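Local atomic coordinates of ferric iron-binding protein HitA (Pseudomonas aeruginosa PAO1, PDB entry 6IWF), a protein that binds ferric iron, probably as the periplasmic solute-binding component of an iron importer, and is involved in gallium uptake. Residues 126-131 and 167-172; 97-102 and 252-257; 142-147 and 293-298; 196-201 and 206-211. All blocks are in the same frame, centred on the assembly; numbering follows the deposited sequence.

How the contacts relate
From the N terminus, 97-102 opens contact 2 on the strand 97-108. The loop 126-131 then opens contact 1, and helix 141-154 opens contact 3 before 167-172 closes contact 1, so contacts 1 and 3 cross; contact 1 also lies wholly within the span of contact 2. Contact 4 is local, between 196 and 211, within the spans of both contact 2 and contact 3. Helix 251-258 closes contact 2, and 293-298 closes contact 3, crossing contact 2. Contacts 2 and 3 bring late helices back to a central strand and to helix 141-154, while contact 1 joins a surface loop to a helix end. Contacts 2 and 4 touch where R102 NH2 lies 3.7 Å from Y196 OH.

Contact 1 of 4, residues 126-131 and 167-172; sequences SDPSWS and KAFGSI
OD2 of D127, a residue whose main-chain O borders the F169 ring, is gripped by two donors from S129: the backbone N at 3.0 Å and the hydroxyl OG at 2.9 Å. The two arrive from opposite faces of the carboxylate plane, both on the anti side, and the backbone bond makes an Asx turn. Aspartate suits the place because its short side chain can fold back onto the start of the 3-10 turn 128-130, which probably steadies the shape that P128 and S131 offer to the helix end. P128, whose ring locks phi, lays its CA over one face of the F169 ring, 3.8 Å from the centroid and 17° off the normal, a CH-pi contact; its CG touches F169 CZ. A168 CB covers the opposite face near the ring centre, so the phenylalanine is sandwiched between its own helix and the loop. F169 CG stands anti to the carbonyl carbon (chi1 -57°), which holds the ring back beside that alanine. S126 O meets the ring edge in its plane, 3.4 Å from F169 CE2, where the weakly positive ring hydrogens suit an oxygen. On the other flank S131 OG lies 3.6 Å from F169 CD1 and binds a water at 2.8 Å, which also gives a weak bond to F169 O. W130 turns the other way, onto I113, P119 and L125. This surface contact lies where helix 156-169 ends: the F169 backbone bonds to G132, and just beyond, strand 171-172 runs parallel to strand 134-136.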
loop_
_atom_site.group_PDB
_atom_site.type_symbol
_atom_site.label_atom_id
_atom_site.label_comp_id
_atom_site.label_asym_id
_atom_site.label_seq_id
_atom_site.Cartn_x
_atom_site.Cartn_y
_atom_site.Cartn_z
ATOM N N SER A 126 -19.446 8.267 8.609
ATOM C CA SER A 126 -20.509 7.382 9.066
ATOM C C SER A 126 -21.806 8.134 9.337
ATOM O O SER A 126 -22.832 7.501 9.618
ATOM C CB SER A 126 -20.047 6.631 10.324
ATOM O OG SER A 126 -19.745 7.542 11.373
ATOM N N ASP A 127 -21.795 9.458 9.235
ATOM C CA ASP A 127 -22.981 10.275 9.487
ATOM C C ASP A 127 -23.936 10.199 8.296
ATOM O O ASP A 127 -23.493 10.209 7.149
ATOM C CB ASP A 127 -22.575 11.730 9.743
ATOM C CG ASP A 127 -23.722 12.581 10.237
ATOM O OD1 ASP A 127 -23.922 12.647 11.479
ATOM O OD2 ASP A 127 -24.425 13.177 9.387
ATOM N N PRO A 128 -25.254 10.137 8.531
ATOM C CA PRO A 128 -26.185 10.007 7.399
ATOM C C PRO A 128 -26.103 11.142 6.383
ATOM O O PRO A 128 -26.499 10.939 5.227
ATOM C CB PRO A 128 -27.566 9.962 8.078
ATOM C CG PRO A 128 -27.291 9.490 9.476
ATOM C CD PRO A 128 -25.932 10.040 9.838
ATOM N N SER A 129 -25.594 12.318 6.757
ATOM C CA SER A 129 -25.543 13.417 5.794
ATOM C C SER A 129 -24.657 13.097 4.591
ATOM O O SER A 129 -24.854 13.677 3.518
ATOM C CB SER A 129 -25.068 14.705 6.476
ATOM O OG SER A 129 -23.733 14.601 6.945
ATOM N N TRP A 130 -23.702 12.177 4.730
ATOM C CA TRP A 130 -22.825 11.828 3.617
ATOM C C TRP A 130 -23.362 10.690 2.767
ATOM O O TRP A 130 -22.684 10.266 1.827
ATOM C CB TRP A 130 -21.431 11.468 4.150
ATOM C CG TRP A 130 -20.855 12.618 4.867
ATOM C CD1 TRP A 130 -20.691 12.742 6.216
ATOM C CD2 TRP A 130 -20.425 13.857 4.293
ATOM N NE1 TRP A 130 -20.152 13.964 6.513
ATOM C CE2 TRP A 130 -19.982 14.671 5.349
ATOM C CE3 TRP A 130 -20.350 14.347 2.981
ATOM C CZ2 TRP A 130 -19.478 15.957 5.142
ATOM C CZ3 TRP A 130 -19.843 15.626 2.777
ATOM C CH2 TRP A 130 -19.426 16.414 3.857
ATOM N N SER A 131 -24.568 10.198 3.056
ATOM C CA SER A 131 -25.093 9.054 2.324
ATOM C C SER A 131 -25.102 9.314 0.816
ATOM O O SER A 131 -25.606 10.341 0.351
ATOM C CB SER A 131 -26.507 8.729 2.810
ATOM O OG SER A 131 -26.991 7.589 2.122
ATOM N N LYS A 167 -21.239 0.923 5.831
ATOM C CA LYS A 167 -22.102 -0.062 5.169
ATOM C C LYS A 167 -23.462 0.537 4.813
ATOM O O LYS A 167 -24.016 0.254 3.736
ATOM C CB LYS A 167 -22.278 -1.294 6.062
ATOM C CG LYS A 167 -23.328 -2.310 5.551
ATOM C CD LYS A 167 -22.730 -3.281 4.558
ATOM C CE LYS A 167 -23.673 -4.451 4.253
ATOM N NZ LYS A 167 -24.141 -5.170 5.477
ATOM N N ALA A 168 -24.010 1.374 5.704
ATOM C CA ALA A 168 -25.325 1.982 5.486
ATOM C C ALA A 168 -25.302 3.021 4.369
ATOM O O ALA A 168 -26.252 3.116 3.574
ATOM C CB ALA A 168 -25.812 2.637 6.778
ATOM N N PHE A 169 -24.232 3.815 4.289
ATOM C CA PHE A 169 -24.277 5.077 3.564
ATOM C C PHE A 169 -23.263 5.208 2.439
ATOM O O PHE A 169 -23.463 6.053 1.552
ATOM C CB PHE A 169 -24.084 6.244 4.545
ATOM C CG PHE A 169 -25.103 6.263 5.661
ATOM C CD1 PHE A 169 -26.444 6.107 5.386
ATOM C CD2 PHE A 169 -24.705 6.425 6.981
ATOM C CE1 PHE A 169 -27.382 6.117 6.416
ATOM C CE2 PHE A 169 -25.631 6.449 8.015
ATOM C CZ PHE A 169 -26.977 6.292 7.726
ATOM N N GLY A 170 -22.190 4.421 2.448
ATOM C CA GLY A 170 -21.163 4.565 1.441
ATOM C C GLY A 170 -21.500 3.818 0.169
ATOM O O GLY A 170 -22.247 2.842 0.167
ATOM N N SER A 171 -20.938 4.296 -0.933
ATOM C CA SER A 171 -21.116 3.653 -2.226
ATOM C C SER A 171 -19.975 2.673 -2.444
ATOM O O SER A 171 -18.802 3.059 -2.406
ATOM C CB SER A 171 -21.178 4.688 -3.346
ATOM O OG SER A 171 -22.284 5.556 -3.147
ATOM N N ILE A 172 -20.310 1.409 -2.660
ATOM C CA ILE A 172 -19.287 0.375 -2.725
ATOM C C ILE A 172 -18.788 0.248 -4.154
ATOM O O ILE A 172 -19.573 0.052 -5.092
ATOM C CB ILE A 172 -19.810 -0.967 -2.188
ATOM C CG1 ILE A 172 -20.040 -0.869 -0.681
ATOM C CG2 ILE A 172 -18.815 -2.067 -2.505
ATOM C CD1 ILE A 172 -20.693 -2.107 -0.078
HETATM O O HOH W 1 -26.612 5.708 0.140
#

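Contact 2 of 4, residues 97-102 and 252-257; sequences IGITAR and EGQKAI
I99 and Q254, the closest pair of CA atoms at 7.8 Å, mark where strand 97-102 passes helix 252-257; the short axes approach to 9.6 Å with 39° between their directions. I99 has a helical psi of -50° within the strand, and both I99 and T100 bond to S227 of the antiparallel strand 224-231, which fits a classic beta bulge; both residues of the bulge touch the helix. Q254 bends at chi2 and sends NE2 to I99 O at 3.1 Å, with the oxygen almost in the amide plane. Glutamine suits this buried spot because both ends of its amide are used: NE2 also bonds M248 O, and OE1 takes the backbone N of R267. Beside it, I99 CG2 meets I257 CD1 at 3.6 Å, the two branched side chains crossing at about a right angle. T100, its side chain about 7 Å from that of Y196, puts CG2 against I257 CG2, 3.7 Å away, and keeps OG1 for E263 and S227, so threonine serves apolar and polar neighbours at once. The long antiparallel strands 97-108 and 224-231 are consistent with the interlobe connection of type II periplasmic binding proteins, here beside an iron site that holds no iron in this model.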
loop_
_atom_site.group_PDB
_atom_site.type_symbol
_atom_site.label_atom_id
_atom_site.label_comp_id
_atom_site.label_asym_id
_atom_site.label_seq_id
_atom_site.Cartn_x
_atom_site.Cartn_y
_atom_site.Cartn_z
ATOM N N ILE A 97 11.492 -5.555 4.374
ATOM C CA ILE A 97 11.928 -4.165 4.348
ATOM C C ILE A 97 10.968 -3.344 3.503
ATOM O O ILE A 97 10.500 -3.793 2.453
ATOM C CB ILE A 97 13.378 -4.033 3.832
ATOM C CG1 ILE A 97 13.920 -2.643 4.143
ATOM C CG2 ILE A 97 13.489 -4.398 2.349
ATOM C CD1 ILE A 97 15.459 -2.600 4.152
ATOM N N GLY A 98 10.667 -2.140 3.980
ATOM C CA GLY A 98 9.795 -1.251 3.229
ATOM C C GLY A 98 10.507 -0.707 2.004
ATOM O O GLY A 98 11.716 -0.466 2.018
ATOM N N ILE A 99 9.746 -0.545 0.924
ATOM C CA ILE A 99 10.264 -0.082 -0.360
ATOM C C ILE A 99 9.726 1.297 -0.706
ATOM O O ILE A 99 10.488 2.192 -1.075
ATOM C CB ILE A 99 9.952 -1.090 -1.486
ATOM C CG1 ILE A 99 10.481 -2.487 -1.139
ATOM C CG2 ILE A 99 10.527 -0.605 -2.800
ATOM C CD1 ILE A 99 11.973 -2.525 -0.831
ATOM N N THR A 100 8.404 1.475 -0.628
ATOM C CA THR A 100 7.780 2.782 -0.790
ATOM C C THR A 100 6.707 2.943 0.271
ATOM O O THR A 100 6.261 1.972 0.878
ATOM C CB THR A 100 7.123 2.981 -2.163
ATOM O OG1 THR A 100 6.018 2.078 -2.298
ATOM C CG2 THR A 100 8.130 2.775 -3.317
ATOM N N ALA A 101 6.301 4.190 0.493
ATOM C CA ALA A 101 5.170 4.502 1.357
ATOM C C ALA A 101 4.138 5.289 0.562
ATOM O O ALA A 101 4.465 5.974 -0.406
ATOM C CB ALA A 101 5.590 5.319 2.600
ATOM N N ARG A 102 2.878 5.166 0.960
ATOM C CA ARG A 102 1.791 5.895 0.321
ATOM C C ARG A 102 0.884 6.436 1.413
ATOM O O ARG A 102 0.989 6.039 2.577
ATOM C CB ARG A 102 0.966 4.988 -0.579
ATOM C CG ARG A 102 0.171 4.080 0.314
ATOM C CD ARG A 102 0.001 2.721 -0.189
ATOM N NE ARG A 102 1.251 2.068 -0.535
ATOM C CZ ARG A 102 1.268 0.965 -1.265
ATOM N NH1 ARG A 102 2.405 0.385 -1.578
ATOM N NH2 ARG A 102 0.114 0.452 -1.686
ATOM N N GLU A 252 19.085 3.844 -8.070
ATOM C CA GLU A 252 18.571 3.455 -9.376
ATOM C C GLU A 252 17.284 2.640 -9.255
ATOM O O GLU A 252 16.347 2.828 -10.040
ATOM C CB GLU A 252 19.641 2.670 -10.133
ATOM C CG GLU A 252 19.197 2.142 -11.475
ATOM C CD GLU A 252 20.257 1.267 -12.134
ATOM O OE1 GLU A 252 21.379 1.179 -11.589
ATOM O OE2 GLU A 252 19.961 0.668 -13.186
ATOM N N GLY A 253 17.228 1.717 -8.294
ATOM C CA GLY A 253 16.030 0.903 -8.138
ATOM C C GLY A 253 14.837 1.720 -7.671
ATOM O O GLY A 253 13.738 1.605 -8.216
ATOM N N GLN A 254 15.043 2.563 -6.663
ATOM C CA GLN A 254 13.958 3.431 -6.208
ATOM C C GLN A 254 13.433 4.294 -7.348
ATOM O O GLN A 254 12.219 4.493 -7.484
ATOM C CB GLN A 254 14.433 4.297 -5.049
ATOM C CG GLN A 254 14.775 3.506 -3.795
ATOM C CD GLN A 254 13.568 3.300 -2.908
ATOM O OE1 GLN A 254 13.207 4.181 -2.132
ATOM N NE2 GLN A 254 12.942 2.129 -3.007
ATOM N N LYS A 255 14.327 4.805 -8.198
ATOM C CA LYS A 255 13.859 5.639 -9.300
ATOM C C LYS A 255 13.037 4.829 -10.294
ATOM O O LYS A 255 12.000 5.297 -10.770
ATOM C CB LYS A 255 15.044 6.323 -9.982
ATOM C CG LYS A 255 15.696 7.378 -9.110
ATOM C CD LYS A 255 16.433 8.437 -9.917
ATOM C CE LYS A 255 16.480 9.755 -9.156
ATOM N NZ LYS A 255 15.120 10.361 -9.034
ATOM N N ALA A 256 13.462 3.594 -10.592
ATOM C CA ALA A 256 12.676 2.735 -11.473
ATOM C C ALA A 256 11.291 2.479 -10.896
ATOM O O ALA A 256 10.283 2.535 -11.613
ATOM C CB ALA A 256 13.409 1.411 -11.702
ATOM N N ILE A 257 11.224 2.192 -9.594
ATOM C CA ILE A 257 9.939 1.929 -8.954
ATOM C C ILE A 257 9.068 3.180 -8.974
ATOM O O ILE A 257 7.887 3.125 -9.339
ATOM C CB ILE A 257 10.165 1.407 -7.523
ATOM C CG1 ILE A 257 10.750 -0.015 -7.571
ATOM C CG2 ILE A 257 8.880 1.434 -6.719
ATOM C CD1 ILE A 257 11.344 -0.469 -6.253
#

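Contact 3 of 4, residues 142-147 and 293-298; sequences AFLEQV and GEASEA
L144 supplies the flat group of this contact, its own peptide carbonyl, whose O lies 3.6 Å from A298 CB. The rings and amides nearby have their partners elsewhere: F143 meets the ring of F136 with planes at about 55°, and Q146 gives NE2 to P220 O. What remains between the segments is aliphatic packing, in which the start of the C-terminal helix 296-305 of this solute-binding protein lies on helix 141-154. L144 and V147, three apart on their helix, both face the partner segment, which answers with an N-cap residue, A295, and the first turn of its helix. L144 and A298 share most of the contact. With CG anti to the backbone N (chi1 177°), L144 extends from the helix and divides its branches: CD1 reaches A298 CB at 3.7 Å, while CG stands 3.8 Å from A295 CB and CD2 follows at 4.0 Å from the same methyl. A branched leucine can thus cover two small side chains at once. Alanine suits position 298 because its lone methyl lets the backbones come close, to 5.5 Å between V147 CA and A298 CA, whereas the methyl of A295 fits against L144 CG and CD2. A295 takes left-handed backbone angles (phi 58°), which turn the chain from the G293 bend into the new helix and aim CB at L144. L299 and E302, further along the C-terminal helix, also touch L144, while E294 reaches across to helix 63-70. At the other end of the contact, V147 closes the group by resting its CG1 3.7 Å from A298 CB.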
loop_
_atom_site.group_PDB
_atom_site.type_symbol
_atom_site.label_atom_id
_atom_site.label_comp_id
_atom_site.label_asym_id
_atom_site.label_seq_id
_atom_site.Cartn_x
_atom_site.Cartn_y
_atom_site.Cartn_z
ATOM N N ALA A 142 -5.768 -2.088 1.089
ATOM C CA ALA A 142 -5.576 -0.740 1.606
ATOM C C ALA A 142 -6.700 -0.347 2.552
ATOM O O ALA A 142 -6.449 0.269 3.590
ATOM C CB ALA A 142 -5.489 0.267 0.462
ATOM N N PHE A 143 -7.953 -0.636 2.183
ATOM C CA PHE A 143 -9.041 -0.318 3.099
ATOM C C PHE A 143 -8.972 -1.179 4.360
ATOM O O PHE A 143 -9.331 -0.712 5.445
ATOM C CB PHE A 143 -10.398 -0.473 2.409
ATOM C CG PHE A 143 -11.540 -0.014 3.258
ATOM C CD1 PHE A 143 -11.787 1.343 3.415
ATOM C CD2 PHE A 143 -12.324 -0.932 3.957
ATOM C CE1 PHE A 143 -12.834 1.786 4.229
ATOM C CE2 PHE A 143 -13.358 -0.498 4.769
ATOM C CZ PHE A 143 -13.608 0.866 4.911
ATOM N N LEU A 144 -8.524 -2.430 4.243
ATOM C CA LEU A 144 -8.326 -3.250 5.434
ATOM C C LEU A 144 -7.394 -2.562 6.418
ATOM O O LEU A 144 -7.660 -2.528 7.625
ATOM C CB LEU A 144 -7.775 -4.617 5.042
ATOM C CG LEU A 144 -7.456 -5.538 6.222
ATOM C CD1 LEU A 144 -8.727 -5.923 6.939
ATOM C CD2 LEU A 144 -6.719 -6.766 5.702
ATOM N N GLU A 145 -6.288 -2.007 5.917
ATOM C CA GLU A 145 -5.373 -1.291 6.801
ATOM C C GLU A 145 -6.037 -0.048 7.388
ATOM O O GLU A 145 -5.799 0.290 8.556
ATOM C CB GLU A 145 -4.094 -0.916 6.055
ATOM C CG GLU A 145 -3.024 -1.977 6.224
ATOM C CD GLU A 145 -1.934 -1.882 5.193
ATOM O OE1 GLU A 145 -0.778 -1.552 5.551
ATOM O OE2 GLU A 145 -2.241 -2.136 4.013
ATOM N N GLN A 146 -6.890 0.624 6.604
ATOM C CA GLN A 146 -7.640 1.763 7.132
ATOM C C GLN A 146 -8.491 1.342 8.322
ATOM O O GLN A 146 -8.555 2.043 9.336
ATOM C CB GLN A 146 -8.528 2.371 6.043
ATOM C CG GLN A 146 -9.354 3.584 6.539
ATOM C CD GLN A 146 -8.452 4.767 6.920
ATOM O OE1 GLN A 146 -8.173 5.635 6.085
ATOM N NE2 GLN A 146 -7.998 4.807 8.176
ATOM N N VAL A 147 -9.174 0.206 8.208
ATOM C CA VAL A 147 -10.005 -0.250 9.318
ATOM C C VAL A 147 -9.148 -0.570 10.534
ATOM O O VAL A 147 -9.496 -0.219 11.671
ATOM C CB VAL A 147 -10.846 -1.464 8.879
ATOM C CG1 VAL A 147 -11.664 -2.005 10.062
ATOM C CG2 VAL A 147 -11.753 -1.063 7.740
ATOM N N GLY A 293 0.106 -4.586 12.106
ATOM C CA GLY A 293 0.242 -6.033 12.142
ATOM C C GLY A 293 -0.397 -6.704 10.945
ATOM O O GLY A 293 -0.360 -6.196 9.816
ATOM N N GLU A 294 -0.998 -7.875 11.187
ATOM C CA GLU A 294 -1.694 -8.599 10.131
ATOM C C GLU A 294 -3.108 -8.080 9.910
ATOM O O GLU A 294 -3.813 -8.591 9.030
ATOM C CB GLU A 294 -1.725 -10.106 10.454
ATOM C CG GLU A 294 -0.324 -10.740 10.420
ATOM C CD GLU A 294 -0.289 -12.186 10.907
ATOM O OE1 GLU A 294 0.546 -12.503 11.793
ATOM O OE2 GLU A 294 -1.084 -13.001 10.394
ATOM N N ALA A 295 -3.525 -7.071 10.675
ATOM C CA ALA A 295 -4.869 -6.495 10.555
ATOM C C ALA A 295 -5.957 -7.548 10.764
ATOM O O ALA A 295 -7.011 -7.506 10.125
ATOM C CB ALA A 295 -5.057 -5.791 9.204
ATOM N N SER A 296 -5.714 -8.494 11.685
ATOM C CA SER A 296 -6.652 -9.603 11.875
ATOM C C SER A 296 -7.978 -9.137 12.472
ATOM O O SER A 296 -9.051 -9.603 12.060
ATOM C CB SER A 296 -6.017 -10.670 12.764
ATOM O OG SER A 296 -4.924 -11.269 12.093
ATOM N N GLU A 297 -7.928 -8.232 13.452
ATOM C CA GLU A 297 -9.164 -7.727 14.042
ATOM C C GLU A 297 -9.966 -6.938 13.014
ATOM O O GLU A 297 -11.199 -7.025 12.970
ATOM C CB GLU A 297 -8.834 -6.868 15.266
ATOM C CG GLU A 297 -9.967 -6.671 16.262
ATOM C CD GLU A 297 -9.494 -5.972 17.538
ATOM O OE1 GLU A 297 -10.345 -5.472 18.301
ATOM O OE2 GLU A 297 -8.266 -5.922 17.778
ATOM N N ALA A 298 -9.274 -6.159 12.180
ATOM C CA ALA A 298 -9.949 -5.429 11.110
ATOM C C ALA A 298 -10.659 -6.381 10.150
ATOM O O ALA A 298 -11.794 -6.120 9.733
ATOM C CB ALA A 298 -8.945 -4.557 10.350
#

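Contact 4 of 4, residues 196-201 and 206-211; sequences YYWYTL and GELNSR
W198 leaves helix 196-205 with a chi1 of -174°, which swings the indole outward from CB, its face over L208 and its N-H edge toward S210. In this part of the solute-binding fold the chain folds back along a helix after G206, where phi is positive and a CB would jam against the preceding carbonyl O, so glycine is called for. The iron ligands Y196 and Y197 lie near the N-terminal end of the helix, though no iron is bound in this model. Beyond CB, CG is 4.1 Å from L208 CD1, and this methyl lies over the five-membered ring, 3.6 Å from its centroid and 17° off the normal, a CH-pi contact. Next to CG, the indole CD1 is 3.4 Å from S210 OG. W198 NE1 donates to S210 O at 3.1 Å, with a fairly straight N-H angle of 158°. The oxygen lies in the ring plane, yet the donor stands well above the carbonyl plane, not on a lone pair. CE2 meets L208 CD1 at 3.7 Å, and CZ2 also borders S210 O. Tryptophan fits because one flat group offers an apolar face for leucine and an N-H for a backbone oxygen. The edge of its six-membered ring points at the face of Y199, CE3 lying over the centre. S210 OG bonds E184 OE1, and E184 also takes the backbone N of N209, so E184, at the end of helix 176-184, binds the loop at two successive residues. L208 uses both branches: its other methyl, CD2, meets L201 CG at 4.0 Å.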
loop_
_atom_site.group_PDB
_atom_site.type_symbol
_atom_site.label_atom_id
_atom_site.label_comp_id
_atom_site.label_asym_id
_atom_site.label_seq_id
_atom_site.Cartn_x
_atom_site.Cartn_y
_atom_site.Cartn_z
ATOM N N TYR A 196 -1.858 7.541 -4.886
ATOM C CA TYR A 196 -1.183 7.367 -6.171
ATOM C C TYR A 196 -2.154 7.121 -7.324
ATOM O O TYR A 196 -1.765 7.314 -8.482
ATOM C CB TYR A 196 -0.142 6.241 -6.074
ATOM C CG TYR A 196 -0.689 4.917 -5.627
ATOM C CD1 TYR A 196 -1.380 4.102 -6.517
ATOM C CD2 TYR A 196 -0.508 4.466 -4.325
ATOM C CE1 TYR A 196 -1.885 2.876 -6.120
ATOM C CE2 TYR A 196 -1.016 3.231 -3.920
ATOM C CZ TYR A 196 -1.707 2.448 -4.828
ATOM O OH TYR A 196 -2.222 1.218 -4.452
ATOM N N TYR A 197 -3.410 6.737 -7.042
ATOM C CA TYR A 197 -4.375 6.520 -8.126
ATOM C C TYR A 197 -4.691 7.815 -8.857
ATOM O O TYR A 197 -4.903 7.816 -10.077
ATOM C CB TYR A 197 -5.667 5.916 -7.583
ATOM C CG TYR A 197 -5.514 4.494 -7.125
ATOM C CD1 TYR A 197 -5.498 3.448 -8.045
ATOM C CD2 TYR A 197 -5.393 4.191 -5.769
ATOM C CE1 TYR A 197 -5.350 2.138 -7.628
ATOM C CE2 TYR A 197 -5.247 2.884 -5.350
ATOM C CZ TYR A 197 -5.225 1.866 -6.284
ATOM O OH TYR A 197 -5.087 0.561 -5.869
ATOM N N TRP A 198 -4.771 8.922 -8.126
ATOM C CA TRP A 198 -4.994 10.207 -8.771
ATOM C C TRP A 198 -3.858 10.538 -9.735
ATOM O O TRP A 198 -4.101 10.994 -10.861
ATOM C CB TRP A 198 -5.138 11.290 -7.700
ATOM C CG TRP A 198 -5.515 12.640 -8.207
ATOM C CD1 TRP A 198 -6.778 13.145 -8.357
ATOM C CD2 TRP A 198 -4.618 13.682 -8.591
ATOM N NE1 TRP A 198 -6.718 14.435 -8.825
ATOM C CE2 TRP A 198 -5.403 14.791 -8.979
ATOM C CE3 TRP A 198 -3.224 13.785 -8.653
ATOM C CZ2 TRP A 198 -4.843 15.987 -9.424
ATOM C CZ3 TRP A 198 -2.662 14.978 -9.098
ATOM C CH2 TRP A 198 -3.475 16.067 -9.474
ATOM N N TYR A 199 -2.610 10.289 -9.320
ATOM C CA TYR A 199 -1.472 10.614 -10.175
ATOM C C TYR A 199 -1.424 9.726 -11.416
ATOM O O TYR A 199 -1.089 10.201 -12.508
ATOM C CB TYR A 199 -0.173 10.514 -9.373
ATOM C CG TYR A 199 -0.018 11.625 -8.371
ATOM C CD1 TYR A 199 -0.561 11.521 -7.086
ATOM C CD2 TYR A 199 0.625 12.813 -8.716
ATOM C CE1 TYR A 199 -0.436 12.542 -6.162
ATOM C CE2 TYR A 199 0.752 13.839 -7.803
ATOM C CZ TYR A 199 0.219 13.707 -6.532
ATOM O OH TYR A 199 0.362 14.735 -5.634
ATOM N N THR A 200 -1.748 8.435 -11.277
ATOM C CA THR A 200 -1.795 7.570 -12.455
ATOM C C THR A 200 -2.830 8.067 -13.457
ATOM O O THR A 200 -2.557 8.136 -14.663
ATOM C CB THR A 200 -2.095 6.126 -12.049
ATOM O OG1 THR A 200 -1.102 5.677 -11.117
ATOM C CG2 THR A 200 -2.087 5.225 -13.285
ATOM N N LEU A 201 -4.016 8.442 -12.973
ATOM C CA LEU A 201 -5.064 8.934 -13.862
ATOM C C LEU A 201 -4.664 10.253 -14.513
ATOM O O LEU A 201 -4.934 10.469 -15.702
ATOM C CB LEU A 201 -6.379 9.095 -13.092
ATOM C CG LEU A 201 -7.594 9.468 -13.937
ATOM C CD1 LEU A 201 -7.818 8.391 -14.989
ATOM C CD2 LEU A 201 -8.840 9.653 -13.074
ATOM N N GLY A 206 -3.845 13.879 -18.614
ATOM C CA GLY A 206 -3.219 15.182 -18.740
ATOM C C GLY A 206 -3.578 16.150 -17.628
ATOM O O GLY A 206 -2.733 16.495 -16.791
ATOM N N GLU A 207 -4.827 16.606 -17.617
ATOM C CA GLU A 207 -5.335 17.496 -16.582
ATOM C C GLU A 207 -6.619 16.907 -16.025
ATOM O O GLU A 207 -7.425 16.355 -16.773
ATOM C CB GLU A 207 -5.594 18.908 -17.128
ATOM C CG GLU A 207 -4.332 19.732 -17.306
ATOM C CD GLU A 207 -3.457 19.725 -16.057
ATOM O OE1 GLU A 207 -3.980 19.992 -14.951
ATOM O OE2 GLU A 207 -2.241 19.456 -16.186
ATOM N N LEU A 208 -6.801 17.005 -14.712
ATOM C CA LEU A 208 -7.957 16.409 -14.055
ATOM C C LEU A 208 -8.898 17.470 -13.496
ATOM O O LEU A 208 -8.479 18.569 -13.116
ATOM C CB LEU A 208 -7.530 15.473 -12.917
ATOM C CG LEU A 208 -6.831 14.173 -13.327
ATOM C CD1 LEU A 208 -6.639 13.266 -12.114
ATOM C CD2 LEU A 208 -7.596 13.449 -14.439
ATOM N N ASN A 209 -10.181 17.108 -13.435
ATOM C CA ASN A 209 -11.174 17.889 -12.708
ATOM C C ASN A 209 -11.085 17.635 -11.208
ATOM O O ASN A 209 -11.209 18.567 -10.403
ATOM C CB ASN A 209 -12.577 17.529 -13.202
ATOM C CG ASN A 209 -12.886 18.116 -14.557
ATOM O OD1 ASN A 209 -12.439 19.220 -14.880
ATOM N ND2 ASN A 209 -13.648 17.382 -15.365
ATOM N N SER A 210 -10.865 16.384 -10.827
ATOM C CA SER A 210 -10.863 16.011 -9.424
ATOM C C SER A 210 -9.602 16.523 -8.731
ATOM O O SER A 210 -8.574 16.806 -9.360
ATOM C CB SER A 210 -10.973 14.493 -9.284
ATOM O OG SER A 210 -9.795 13.863 -9.757
ATOM N N ARG A 211 -9.691 16.645 -7.410
ATOM C CA ARG A 211 -8.576 17.099 -6.597
ATOM C C ARG A 211 -8.437 16.169 -5.399
ATOM O O ARG A 211 -9.327 15.372 -5.094
ATOM C CB ARG A 211 -8.759 18.560 -6.159
ATOM C CG ARG A 211 -8.896 19.540 -7.354
ATOM C CD ARG A 211 -8.782 21.018 -6.964
ATOM N NE ARG A 211 -9.641 21.381 -5.837
ATOM C CZ ARG A 211 -10.208 22.578 -5.667
ATOM N NH1 ARG A 211 -10.969 22.802 -4.595
ATOM N NH2 ARG A 211 -10.020 23.550 -6.565
#